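Local coordinates for 336aa long hypothetical dTDP-glucose 4,6-dehydratase (Pyrococcus horikoshii, PDB 2HUN), which binds NAD in a Rossmann-type domain and probably acts as a dTDP-glucose 4,6-dehydratase, a lyase of nucleotide-sugar metabolism, at residues 77-82 and 107-112; 5-10 and 70-75; 309-312 and 316-319. All blocks are in the same frame, centred on the assembly; numbering follows the deposited sequence.

In the fold
From the N terminus, strand 5-9 enters the Rossmann sheet first, and contact 2 ties it to helix 66-74, closing a loop of about sixty residues that contains strands 31-36 and 56-60. Strand 31-36 is one sheet neighbour of strand 5-9; strand 78-81, directly after helix 66-74, is the other, and contact 1 closes a shorter, mostly helical loop from it to helix 96-116. The two follow in series without nesting, yet touch: their centres are about 7 Å apart, and both reach NAD. Contact 3 comes last, across the bend between helices 300-313 and 315-318, closing only a few residues; its centre lies about 32 Å from that of contact 1.

Contact 1. Residues 77-82 and 107-112; sequences DGVVHL and YTLLES. With NAD (nicotinamide-adenine-dinucleotide), chain C.
This is a buried strand-to-helix packing contact in the Rossmann domain, where strand 78-81 of the parallel sheet lies against helix 96-116, and one leucine methyl carries nearly all of it. Leu-109 points toward the strand and brings CD2 over one face of the His-81 imidazole, 3.8 Å from the ring centroid and 25° off the ring normal. That is a CH-pi contact, displaced toward the rim: Leu-109 CD2 is 3.5 Å from His-81 ND1. The same methyl meets Val-79 CG1 at 3.9 Å, so it bridges two residues whose side chains leave the strand on the helix side, while Val-80 between them points away. The first torsion of Leu-109 (chi1 -162°) turns CG away from the backbone N and extends CD2 to the strand; its side chain runs past both partners in the opposite direction. Around these side chains, Phe-122 of strand 121-127 packs on Val-79, His-81 and Leu-109, and Val-69 of helix 66-74 adds to the cover of Leu-109.

The polar rim of the imidazole is satisfied beyond the two segments. His-81 ND1 is hydrogen-bonded to Thr-9 OG1, and NE2 to Thr-106 OG1, so the ring is gripped at both nitrogens while its face receives the methyl. Within the helix, Ser-112 OG bonds back to Leu-109 O at 2.7 Å, which occupies a buried hydroxyl. Just beyond the strand, the chain reaches the cofactor: NAD O3D donates a hydrogen bond to Leu-82 O at 3.1 Å, and Leu-82 CD2 lies 4.0 Å from NAD C5D. The histidine is held at two nitrogens with a methyl over one face, which should fix the rotation of the ring, and this buried chemistry joins the helix to a strand whose following residue accepts the ribose hydroxyl.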
loop_
_atom_site.group_PDB
_atom_site.type_symbol
_atom_site.label_atom_id
_atom_site.label_comp_id
_atom_site.label_asym_id
_atom_site.label_seq_id
_atom_site.Cartn_x
_atom_site.Cartn_y
_atom_site.Cartn_z
ATOM N N ASP A 77 -11.540 -19.885 -13.797
ATOM C CA ASP A 77 -11.970 -20.290 -12.461
ATOM C C ASP A 77 -11.024 -19.731 -11.409
ATOM O O ASP A 77 -11.394 -19.578 -10.244
ATOM C CB ASP A 77 -11.973 -21.811 -12.340
ATOM C CG ASP A 77 -12.861 -22.469 -13.363
ATOM O OD1 ASP A 77 -14.086 -22.248 -13.312
ATOM O OD2 ASP A 77 -12.334 -23.199 -14.220
ATOM N N GLY A 78 -9.797 -19.443 -11.828
ATOM C CA GLY A 78 -8.807 -18.913 -10.908
ATOM C C GLY A 78 -7.846 -17.963 -11.595
ATOM O O GLY A 78 -7.652 -18.035 -12.812
ATOM N N VAL A 79 -7.253 -17.067 -10.811
ATOM C CA VAL A 79 -6.309 -16.089 -11.323
ATOM C C VAL A 79 -5.074 -16.046 -10.428
ATOM O O VAL A 79 -5.181 -15.783 -9.234
ATOM C CB VAL A 79 -6.929 -14.678 -11.360
ATOM C CG1 VAL A 79 -5.892 -13.669 -11.828
ATOM C CG2 VAL A 79 -8.144 -14.658 -12.287
ATOM N N VAL A 80 -3.910 -16.322 -11.009
ATOM C CA VAL A 80 -2.650 -16.287 -10.273
ATOM C C VAL A 80 -1.883 -15.105 -10.856
ATOM O O VAL A 80 -1.404 -15.163 -11.987
ATOM C CB VAL A 80 -1.861 -17.594 -10.457
ATOM C CG1 VAL A 80 -0.513 -17.498 -9.755
ATOM C CG2 VAL A 80 -2.665 -18.765 -9.886
ATOM N N HIS A 81 -1.778 -14.035 -10.068
ATOM C CA HIS A 81 -1.179 -12.734 -10.444
ATOM C C HIS A 81 0.351 -12.627 -10.195
ATOM O O HIS A 81 0.806 -12.226 -9.132
ATOM C CB HIS A 81 -1.910 -11.635 -9.672
ATOM C CG HIS A 81 -1.541 -10.288 -10.239
ATOM N ND1 HIS A 81 -1.416 -10.048 -11.568
ATOM C CD2 HIS A 81 -1.288 -9.099 -9.547
ATOM C CE1 HIS A 81 -1.099 -8.743 -11.672
ATOM N NE2 HIS A 81 -1.014 -8.150 -10.479
ATOM N N LEU A 82 1.185 -12.919 -11.190
ATOM C CA LEU A 82 2.629 -12.792 -11.034
ATOM C C LEU A 82 3.199 -11.570 -11.749
ATOM O O LEU A 82 4.310 -11.136 -11.448
ATOM C CB LEU A 82 3.321 -14.053 -11.548
ATOM C CG LEU A 82 3.031 -15.299 -10.712
ATOM C CD1 LEU A 82 2.666 -16.466 -11.620
ATOM C CD2 LEU A 82 4.237 -15.627 -9.861
ATOM N N TYR A 107 -4.877 -3.006 -9.703
ATOM C CA TYR A 107 -6.167 -2.325 -9.589
ATOM C C TYR A 107 -7.094 -2.790 -10.716
ATOM O O TYR A 107 -8.250 -3.146 -10.481
ATOM C CB TYR A 107 -5.965 -0.811 -9.706
ATOM C CG TYR A 107 -7.234 -0.014 -9.959
ATOM C CD1 TYR A 107 -8.131 0.266 -8.925
ATOM C CD2 TYR A 107 -7.536 0.458 -11.238
ATOM C CE1 TYR A 107 -9.298 1.001 -9.158
ATOM C CE2 TYR A 107 -8.701 1.193 -11.484
ATOM C CZ TYR A 107 -9.575 1.461 -10.440
ATOM O OH TYR A 107 -10.718 2.199 -10.671
ATOM N N THR A 108 -6.572 -2.776 -11.940
ATOM C CA THR A 108 -7.336 -3.177 -13.117
ATOM C C THR A 108 -7.817 -4.623 -13.020
ATOM O O THR A 108 -8.948 -4.937 -13.385
ATOM C CB THR A 108 -6.498 -3.017 -14.402
ATOM O OG1 THR A 108 -5.957 -1.691 -14.458
ATOM C CG2 THR A 108 -7.367 -3.249 -15.637
ATOM N N LEU A 109 -6.949 -5.499 -12.529
ATOM C CA LEU A 109 -7.296 -6.899 -12.371
ATOM C C LEU A 109 -8.409 -7.020 -11.328
ATOM O O LEU A 109 -9.371 -7.764 -11.524
ATOM C CB LEU A 109 -6.068 -7.697 -11.923
ATOM C CG LEU A 109 -6.136 -9.210 -12.123
ATOM C CD1 LEU A 109 -6.176 -9.509 -13.618
ATOM C CD2 LEU A 109 -4.925 -9.877 -11.480
ATOM N N LEU A 110 -8.275 -6.286 -10.225
ATOM C CA LEU A 110 -9.281 -6.315 -9.161
ATOM C C LEU A 110 -10.624 -5.813 -9.693
ATOM O O LEU A 110 -11.672 -6.386 -9.403
ATOM C CB LEU A 110 -8.823 -5.461 -7.967
ATOM C CG LEU A 110 -7.699 -6.073 -7.114
ATOM C CD1 LEU A 110 -7.156 -5.056 -6.113
ATOM C CD2 LEU A 110 -8.235 -7.307 -6.399
ATOM N N GLU A 111 -10.594 -4.742 -10.474
ATOM C CA GLU A 111 -11.829 -4.205 -11.028
ATOM C C GLU A 111 -12.489 -5.204 -11.966
ATOM O O GLU A 111 -13.698 -5.416 -11.896
ATOM C CB GLU A 111 -11.563 -2.890 -11.764
ATOM C CG GLU A 111 -11.505 -1.666 -10.848
ATOM C CD GLU A 111 -12.829 -1.402 -10.137
ATOM O OE1 GLU A 111 -13.075 -1.989 -9.062
ATOM O OE2 GLU A 111 -13.633 -0.611 -10.665
ATOM N N SER A 112 -11.702 -5.832 -12.836
ATOM C CA SER A 112 -12.260 -6.804 -13.767
ATOM C C SER A 112 -12.872 -7.961 -12.988
ATOM O O SER A 112 -13.922 -8.488 -13.360
ATOM C CB SER A 112 -11.176 -7.325 -14.720
ATOM O OG SER A 112 -10.259 -8.171 -14.050
HETATM P PA NAD C . 10.176 -11.572 -13.974
HETATM O O1A NAD C . 10.722 -10.212 -14.101
HETATM O O2A NAD C . 11.011 -12.740 -14.377
HETATM O O5B NAD C . 8.835 -11.627 -14.850
HETATM C C5B NAD C . 7.747 -10.703 -14.694
HETATM C C4B NAD C . 6.780 -11.075 -15.826
HETATM O O4B NAD C . 5.597 -10.254 -15.763
HETATM C C3B NAD C . 7.424 -10.831 -17.221
HETATM O O3B NAD C . 7.182 -11.953 -18.086
HETATM C C2B NAD C . 6.784 -9.505 -17.671
HETATM O O2B NAD C . 6.707 -9.283 -19.079
HETATM C C1B NAD C . 5.412 -9.570 -16.999
HETATM N N9A NAD C . 4.809 -8.247 -16.725
HETATM C C8A NAD C . 5.340 -7.208 -16.055
HETATM N N7A NAD C . 4.465 -6.204 -16.035
HETATM C C5A NAD C . 3.371 -6.584 -16.687
HETATM C C6A NAD C . 2.126 -5.972 -17.002
HETATM N N6A NAD C . 1.811 -4.735 -16.643
HETATM N N1A NAD C . 1.197 -6.743 -17.740
HETATM C C2A NAD C . 1.512 -8.051 -18.137
HETATM N N3A NAD C . 2.685 -8.625 -17.842
HETATM C C4A NAD C . 3.587 -7.900 -17.131
HETATM O O3 NAD C . 9.962 -11.749 -12.409
HETATM P PN NAD C . 9.483 -12.906 -11.440
HETATM O O1N NAD C . 10.665 -13.066 -10.544
HETATM O O2N NAD C . 9.091 -14.125 -12.176
HETATM O O5D NAD C . 8.326 -12.232 -10.534
HETATM C C5D NAD C . 6.995 -12.743 -10.421
HETATM C C4D NAD C . 6.326 -12.127 -9.165
HETATM O O4D NAD C . 6.904 -12.666 -7.964
HETATM C C3D NAD C . 6.462 -10.600 -9.113
HETATM O O3D NAD C . 5.187 -10.041 -8.704
HETATM C C2D NAD C . 7.569 -10.373 -8.045
HETATM O O2D NAD C . 7.366 -9.118 -7.389
HETATM C C1D NAD C . 7.374 -11.581 -7.142
HETATM N N1N NAD C . 8.584 -12.021 -6.417
HETATM C C2N NAD C . 9.722 -12.585 -7.087
HETATM C C3N NAD C . 10.828 -12.991 -6.321
HETATM C C7N NAD C . 12.082 -13.616 -6.974
HETATM O O7N NAD C . 12.947 -14.115 -6.243
HETATM N N7N NAD C . 12.199 -13.621 -8.296
HETATM C C4N NAD C . 10.814 -12.841 -4.911
HETATM C C5N NAD C . 9.688 -12.283 -4.270
HETATM C C6N NAD C . 8.567 -11.871 -5.009
#

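Contact 2. Residues 5-10 and 70-75; sequences KLLVTG and KELVRK. With NAD (nicotinamide-adenine-dinucleotide), chain C.
Leu-7 meets Leu-72 and Val-73 with its two methyls, one for each partner. Leu-7 CD1 lies 3.9 Å from Leu-72 CD1 and reaches the CB of the same leucine as well, while Leu-7 CD2 stands 4.0 Å from Val-73 CG2. Placing CG anti to the backbone N (chi1 172°) splays this fork toward helix 66-74, and the Leu-7 side chain crosses both partners at about a right angle. At Lys-75 the contact changes character: Lys-5 lays its aliphatic stem against the backbone, with CD 3.3 Å from Lys-75 O, a carbon-to-carbonyl approach with no hydrogen bond across the segments.

Further out, Ile-33 and Ile-35 of strand 31-36 pack on Leu-7, and Ile-35 also reaches Leu-72; Ser-112 and Ile-113 of helix 96-116 touch Val-73. The helix's outer side is charged: Glu-71 OE1 accepts a salt-bridge hydrogen bond from Arg-74 NH1 at 3.3 Å, lying in the guanidinium plane, and Lys-70 NZ makes a long salt bridge to Glu-71 OE2.

Strand 5-9 is the first of the Rossmann fold and leads into a glycine-rich turn that fits the GxGxxG pattern. Gly-10 CA comes within 3.3 Å of NAD O4B, and a side-chain carbon at this position would clash with that oxygen. The contact therefore divides its chemistry by depth: apolar methyls hold the helix to the sheet in the interior, and charged groups pair along the helix's outer side, while the glycine just after the strand, lacking a side chain, leaves room for the adenosine ribose.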
loop_
_atom_site.group_PDB
_atom_site.type_symbol
_atom_site.label_atom_id
_atom_site.label_comp_id
_atom_site.label_asym_id
_atom_site.label_seq_id
_atom_site.Cartn_x
_atom_site.Cartn_y
_atom_site.Cartn_z
ATOM N N LYS A 5 -9.841 -23.703 -14.928
ATOM C CA LYS A 5 -9.201 -22.838 -15.922
ATOM C C LYS A 5 -8.507 -21.710 -15.164
ATOM O O LYS A 5 -9.143 -21.003 -14.383
ATOM C CB LYS A 5 -10.228 -22.208 -16.868
ATOM C CG LYS A 5 -11.168 -23.174 -17.562
ATOM C CD LYS A 5 -12.037 -22.421 -18.563
ATOM C CE LYS A 5 -13.366 -23.123 -18.774
ATOM N NZ LYS A 5 -13.183 -24.550 -19.135
ATOM N N LEU A 6 -7.214 -21.527 -15.402
ATOM C CA LEU A 6 -6.475 -20.477 -14.715
ATOM C C LEU A 6 -5.940 -19.403 -15.637
ATOM O O LEU A 6 -5.514 -19.681 -16.756
ATOM C CB LEU A 6 -5.277 -21.057 -13.957
ATOM C CG LEU A 6 -5.480 -22.129 -12.888
ATOM C CD1 LEU A 6 -4.112 -22.538 -12.338
ATOM C CD2 LEU A 6 -6.378 -21.606 -11.776
ATOM N N LEU A 7 -5.970 -18.170 -15.147
ATOM C CA LEU A 7 -5.404 -17.045 -15.867
ATOM C C LEU A 7 -4.130 -16.766 -15.081
ATOM O O LEU A 7 -4.197 -16.452 -13.894
ATOM C CB LEU A 7 -6.305 -15.812 -15.795
ATOM C CG LEU A 7 -5.636 -14.566 -16.388
ATOM C CD1 LEU A 7 -5.480 -14.742 -17.905
ATOM C CD2 LEU A 7 -6.463 -13.325 -16.073
ATOM N N VAL A 8 -2.977 -16.919 -15.720
ATOM C CA VAL A 8 -1.705 -16.656 -15.059
ATOM C C VAL A 8 -1.084 -15.404 -15.666
ATOM O O VAL A 8 -0.728 -15.404 -16.845
ATOM C CB VAL A 8 -0.708 -17.831 -15.239
ATOM C CG1 VAL A 8 0.644 -17.462 -14.632
ATOM C CG2 VAL A 8 -1.259 -19.108 -14.583
ATOM N N THR A 9 -0.967 -14.333 -14.877
ATOM C CA THR A 9 -0.365 -13.100 -15.386
ATOM C C THR A 9 1.145 -13.184 -15.175
ATOM O O THR A 9 1.617 -13.784 -14.203
ATOM C CB THR A 9 -0.906 -11.823 -14.669
ATOM O OG1 THR A 9 -0.378 -11.751 -13.339
ATOM C CG2 THR A 9 -2.439 -11.837 -14.614
ATOM N N GLY A 10 1.894 -12.583 -16.090
ATOM C CA GLY A 10 3.343 -12.612 -16.000
ATOM C C GLY A 10 3.875 -14.024 -16.149
ATOM O O GLY A 10 4.940 -14.357 -15.630
ATOM N N LYS A 70 -10.603 -7.967 -18.818
ATOM C CA LYS A 70 -11.939 -8.367 -18.381
ATOM C C LYS A 70 -12.427 -9.603 -19.128
ATOM O O LYS A 70 -13.056 -10.486 -18.544
ATOM C CB LYS A 70 -12.939 -7.211 -18.559
ATOM C CG LYS A 70 -13.384 -6.940 -19.993
ATOM C CD LYS A 70 -14.246 -5.689 -20.060
ATOM C CE LYS A 70 -14.809 -5.433 -21.452
ATOM N NZ LYS A 70 -15.848 -6.427 -21.832
ATOM N N GLU A 71 -12.121 -9.673 -20.419
ATOM C CA GLU A 71 -12.544 -10.807 -21.241
ATOM C C GLU A 71 -11.907 -12.107 -20.757
ATOM O O GLU A 71 -12.537 -13.167 -20.770
ATOM C CB GLU A 71 -12.166 -10.554 -22.699
ATOM C CG GLU A 71 -12.602 -9.187 -23.205
ATOM C CD GLU A 71 -14.080 -9.113 -23.550
ATOM O OE1 GLU A 71 -14.900 -9.768 -22.872
ATOM O OE2 GLU A 71 -14.421 -8.380 -24.503
ATOM N N LEU A 72 -10.658 -12.024 -20.315
ATOM C CA LEU A 72 -9.964 -13.209 -19.832
ATOM C C LEU A 72 -10.474 -13.624 -18.451
ATOM O O LEU A 72 -10.702 -14.806 -18.190
ATOM C CB LEU A 72 -8.453 -12.952 -19.783
ATOM C CG LEU A 72 -7.794 -12.512 -21.097
ATOM C CD1 LEU A 72 -6.288 -12.348 -20.880
ATOM C CD2 LEU A 72 -8.079 -13.540 -22.199
ATOM N N VAL A 73 -10.652 -12.648 -17.565
ATOM C CA VAL A 73 -11.135 -12.933 -16.218
ATOM C C VAL A 73 -12.521 -13.574 -16.248
ATOM O O VAL A 73 -12.818 -14.466 -15.446
ATOM C CB VAL A 73 -11.169 -11.646 -15.351
ATOM C CG1 VAL A 73 -12.044 -11.855 -14.126
ATOM C CG2 VAL A 73 -9.755 -11.290 -14.914
ATOM N N ARG A 74 -13.353 -13.126 -17.186
ATOM C CA ARG A 74 -14.709 -13.645 -17.344
ATOM C C ARG A 74 -14.768 -15.156 -17.550
ATOM O O ARG A 74 -15.711 -15.806 -17.105
ATOM C CB ARG A 74 -15.396 -13.022 -18.559
ATOM C CG ARG A 74 -15.684 -11.548 -18.498
ATOM C CD ARG A 74 -16.327 -11.138 -19.819
ATOM N NE ARG A 74 -17.548 -11.903 -20.059
ATOM C CZ ARG A 74 -17.985 -12.270 -21.263
ATOM N NH1 ARG A 74 -17.302 -11.949 -22.354
ATOM N NH2 ARG A 74 -19.110 -12.965 -21.370
ATOM N N LYS A 75 -13.769 -15.713 -18.225
ATOM C CA LYS A 75 -13.780 -17.136 -18.538
ATOM C C LYS A 75 -12.935 -18.099 -17.707
ATOM O O LYS A 75 -12.843 -19.273 -18.053
ATOM C CB LYS A 75 -13.425 -17.318 -20.017
ATOM C CG LYS A 75 -11.972 -17.018 -20.337
ATOM C CD LYS A 75 -11.672 -17.086 -21.830
ATOM C CE LYS A 75 -12.046 -15.799 -22.528
ATOM N NZ LYS A 75 -11.385 -15.709 -23.858
HETATM P PA NAD C . 10.176 -11.572 -13.974
HETATM O O1A NAD C . 10.722 -10.212 -14.101
HETATM O O2A NAD C . 11.011 -12.740 -14.377
HETATM O O5B NAD C . 8.835 -11.627 -14.850
HETATM C C5B NAD C . 7.747 -10.703 -14.694
HETATM C C4B NAD C . 6.780 -11.075 -15.826
HETATM O O4B NAD C . 5.597 -10.254 -15.763
HETATM C C3B NAD C . 7.424 -10.831 -17.221
HETATM O O3B NAD C . 7.182 -11.953 -18.086
HETATM C C2B NAD C . 6.784 -9.505 -17.671
HETATM O O2B NAD C . 6.707 -9.283 -19.079
HETATM C C1B NAD C . 5.412 -9.570 -16.999
HETATM N N9A NAD C . 4.809 -8.247 -16.725
HETATM C C8A NAD C . 5.340 -7.208 -16.055
HETATM N N7A NAD C . 4.465 -6.204 -16.035
HETATM C C5A NAD C . 3.371 -6.584 -16.687
HETATM C C6A NAD C . 2.126 -5.972 -17.002
HETATM N N6A NAD C . 1.811 -4.735 -16.643
HETATM N N1A NAD C . 1.197 -6.743 -17.740
HETATM C C2A NAD C . 1.512 -8.051 -18.137
HETATM N N3A NAD C . 2.685 -8.625 -17.842
HETATM C C4A NAD C . 3.587 -7.900 -17.131
HETATM O O3 NAD C . 9.962 -11.749 -12.409
HETATM P PN NAD C . 9.483 -12.906 -11.440
HETATM O O1N NAD C . 10.665 -13.066 -10.544
HETATM O O2N NAD C . 9.091 -14.125 -12.176
HETATM O O5D NAD C . 8.326 -12.232 -10.534
HETATM C C5D NAD C . 6.995 -12.743 -10.421
HETATM C C4D NAD C . 6.326 -12.127 -9.165
HETATM O O4D NAD C . 6.904 -12.666 -7.964
HETATM C C3D NAD C . 6.462 -10.600 -9.113
HETATM O O3D NAD C . 5.187 -10.041 -8.704
HETATM C C2D NAD C . 7.569 -10.373 -8.045
HETATM O O2D NAD C . 7.366 -9.118 -7.389
HETATM C C1D NAD C . 7.374 -11.581 -7.142
HETATM N N1N NAD C . 8.584 -12.021 -6.417
HETATM C C2N NAD C . 9.722 -12.585 -7.087
HETATM C C3N NAD C . 10.828 -12.991 -6.321
HETATM C C7N NAD C . 12.082 -13.616 -6.974
HETATM O O7N NAD C . 12.947 -14.115 -6.243
HETATM N N7N NAD C . 12.199 -13.621 -8.296
HETATM C C4N NAD C . 10.814 -12.841 -4.911
HETATM C C5N NAD C . 9.688 -12.283 -4.270
HETATM C C6N NAD C . 8.567 -11.871 -5.009
#

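Contact 3. Residues 309-312 and 316-319; sequences DWYL and WWWK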
loop_
_atom_site.group_PDB
_atom_site.type_symbol
_atom_site.label_atom_id
_atom_site.label_comp_id
_atom_site.label_asym_id
_atom_site.label_seq_id
_atom_site.Cartn_x
_atom_site.Cartn_y
_atom_site.Cartn_z
ATOM N N ASP A 309 22.331 -28.748 -12.317
ATOM C CA ASP A 309 22.053 -29.662 -13.419
ATOM C C ASP A 309 21.287 -28.983 -14.552
ATOM O O ASP A 309 21.622 -29.161 -15.721
ATOM C CB ASP A 309 21.245 -30.868 -12.931
ATOM C CG ASP A 309 21.999 -31.711 -11.921
ATOM O OD1 ASP A 309 23.154 -31.368 -11.594
ATOM O OD2 ASP A 309 21.432 -32.719 -11.453
ATOM N N TRP A 310 20.262 -28.208 -14.209
ATOM C CA TRP A 310 19.458 -27.534 -15.225
ATOM C C TRP A 310 20.262 -26.571 -16.093
ATOM O O TRP A 310 20.141 -26.591 -17.318
ATOM C CB TRP A 310 18.299 -26.760 -14.586
ATOM C CG TRP A 310 17.294 -26.291 -15.600
ATOM C CD1 TRP A 310 16.222 -26.991 -16.071
ATOM C CD2 TRP A 310 17.307 -25.048 -16.319
ATOM N NE1 TRP A 310 15.568 -26.265 -17.039
ATOM C CE2 TRP A 310 16.214 -25.070 -17.212
ATOM C CE3 TRP A 310 18.137 -23.920 -16.296
ATOM C CZ2 TRP A 310 15.926 -24.006 -18.077
ATOM C CZ3 TRP A 310 17.854 -22.861 -17.156
ATOM C CH2 TRP A 310 16.755 -22.914 -18.037
ATOM N N TYR A 311 21.068 -25.720 -15.464
ATOM C CA TYR A 311 21.860 -24.747 -16.205
ATOM C C TYR A 311 22.957 -25.364 -17.055
ATOM O O TYR A 311 23.300 -24.833 -18.115
ATOM C CB TYR A 311 22.466 -23.703 -15.259
ATOM C CG TYR A 311 21.481 -22.614 -14.906
ATOM C CD1 TYR A 311 20.558 -22.794 -13.880
ATOM C CD2 TYR A 311 21.406 -21.446 -15.666
ATOM C CE1 TYR A 311 19.577 -21.840 -13.622
ATOM C CE2 TYR A 311 20.426 -20.490 -15.420
ATOM C CZ TYR A 311 19.514 -20.696 -14.396
ATOM O OH TYR A 311 18.515 -19.782 -14.170
ATOM N N LEU A 312 23.511 -26.481 -16.602
ATOM C CA LEU A 312 24.561 -27.122 -17.371
ATOM C C LEU A 312 23.967 -27.793 -18.620
ATOM O O LEU A 312 24.582 -27.768 -19.687
ATOM C CB LEU A 312 25.320 -28.122 -16.490
ATOM C CG LEU A 312 26.100 -27.443 -15.358
ATOM C CD1 LEU A 312 26.856 -28.474 -14.536
ATOM C CD2 LEU A 312 27.066 -26.425 -15.954
ATOM N N TRP A 316 21.491 -23.749 -24.048
ATOM C CA TRP A 316 20.735 -23.141 -25.141
ATOM C C TRP A 316 19.875 -21.980 -24.641
ATOM O O TRP A 316 19.679 -20.987 -25.351
ATOM C CB TRP A 316 19.825 -24.174 -25.808
ATOM C CG TRP A 316 18.652 -24.587 -24.968
ATOM C CD1 TRP A 316 18.614 -25.582 -24.029
ATOM C CD2 TRP A 316 17.349 -23.994 -24.978
ATOM N NE1 TRP A 316 17.363 -25.646 -23.456
ATOM C CE2 TRP A 316 16.568 -24.680 -24.021
ATOM C CE3 TRP A 316 16.766 -22.944 -25.703
ATOM C CZ2 TRP A 316 15.230 -24.352 -23.771
ATOM C CZ3 TRP A 316 15.436 -22.617 -25.454
ATOM C CH2 TRP A 316 14.684 -23.320 -24.497
ATOM N N TRP A 317 19.378 -22.110 -23.411
ATOM C CA TRP A 317 18.511 -21.093 -22.818
ATOM C C TRP A 317 19.226 -19.840 -22.288
ATOM O O TRP A 317 18.873 -18.727 -22.676
ATOM C CB TRP A 317 17.668 -21.716 -21.688
ATOM C CG TRP A 317 16.640 -20.770 -21.116
ATOM C CD1 TRP A 317 15.376 -20.539 -21.590
ATOM C CD2 TRP A 317 16.825 -19.879 -20.013
ATOM N NE1 TRP A 317 14.763 -19.552 -20.847
ATOM C CE2 TRP A 317 15.631 -19.130 -19.873
ATOM C CE3 TRP A 317 17.885 -19.634 -19.129
ATOM C CZ2 TRP A 317 15.469 -18.152 -18.883
ATOM C CZ3 TRP A 317 17.726 -18.662 -18.146
ATOM C CH2 TRP A 317 16.523 -17.932 -18.031
ATOM N N TRP A 318 20.228 -20.015 -21.427
ATOM C CA TRP A 318 20.929 -18.870 -20.837
ATOM C C TRP A 318 21.986 -18.190 -21.700
ATOM O O TRP A 318 22.260 -16.998 -21.547
ATOM C CB TRP A 318 21.582 -19.264 -19.504
ATOM C CG TRP A 318 22.527 -20.446 -19.548
ATOM C CD1 TRP A 318 22.235 -21.740 -19.218
ATOM C CD2 TRP A 318 23.944 -20.414 -19.820
ATOM N NE1 TRP A 318 23.367 -22.516 -19.247
ATOM C CE2 TRP A 318 24.425 -21.735 -19.615
ATOM C CE3 TRP A 318 24.834 -19.413 -20.206
ATOM C CZ2 TRP A 318 25.776 -22.061 -19.795
ATOM C CZ3 TRP A 318 26.173 -19.743 -20.379
ATOM C CH2 TRP A 318 26.630 -21.056 -20.171
ATOM N N LYS A 319 22.590 -18.966 -22.585
ATOM C CA LYS A 319 23.628 -18.487 -23.474
ATOM C C LYS A 319 23.253 -17.197 -24.224
ATOM O O LYS A 319 24.007 -16.233 -24.223
ATOM C CB LYS A 319 23.966 -19.610 -24.451
ATOM C CG LYS A 319 25.151 -19.323 -25.322
ATOM C CD LYS A 319 26.307 -18.846 -24.477
ATOM C CE LYS A 319 27.517 -18.659 -25.359
ATOM N NZ LYS A 319 28.375 -17.547 -24.845
#
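Tyr-311 and Trp-318 are joined by one short, fairly straight hydrogen bond, beside a carbon contact between the rings: Trp-318 NE1 donates to Tyr-311 O at 2.6 Å with an N-H...O angle of 157°. The carbonyl oxygen lies at the edge of the indole, near its plane, and the donor is slightly tilted from the carbonyl plane. What brings NE1 there is the first torsion of Trp-318, which sets CG between the backbone N and the carbonyl carbon (chi1 55°). The same placement brings Trp-318 CD1 to 3.7 Å from Tyr-311 CD2, with the two rings inclined obliquely. An alanine in place of Trp-318 removes the indole N-H, and would probably leave the Tyr-311 carbonyl without this donor and open a gap beside the phenol ring.

Helix 300-313 gives way at Asn-314 to the short helix 315-318, a helix-break-helix bend in which side chains seven residues apart meet across the turn in chain direction. One residue earlier on each side, Trp-310 meets Trp-317 as an offset edge-to-face pair. The edge of Trp-310 faces the ring of Trp-317, their six-membered rings 5.4 Å apart at the centroids and their planes at 69°. Trp-310 CH2 makes the touch, 3.6 Å from Trp-317 CD2 and offset toward the rim of that ring. In both indoles CG stands anti to the backbone N, and this extended first torsion carries each six-membered ring out between the helices, where the two side chains cross at about a right angle. Tyr-185 joins the pair, edge-to-face with Trp-317. The polar ends are satisfied outside: Trp-317 NE1 bonds Asn-46 OD1, and Tyr-311 OH bonds Gln-186 O. Ile-196 and Pro-193 of helix 191-200 pack on Tyr-311, and Ile-197 on Trp-318.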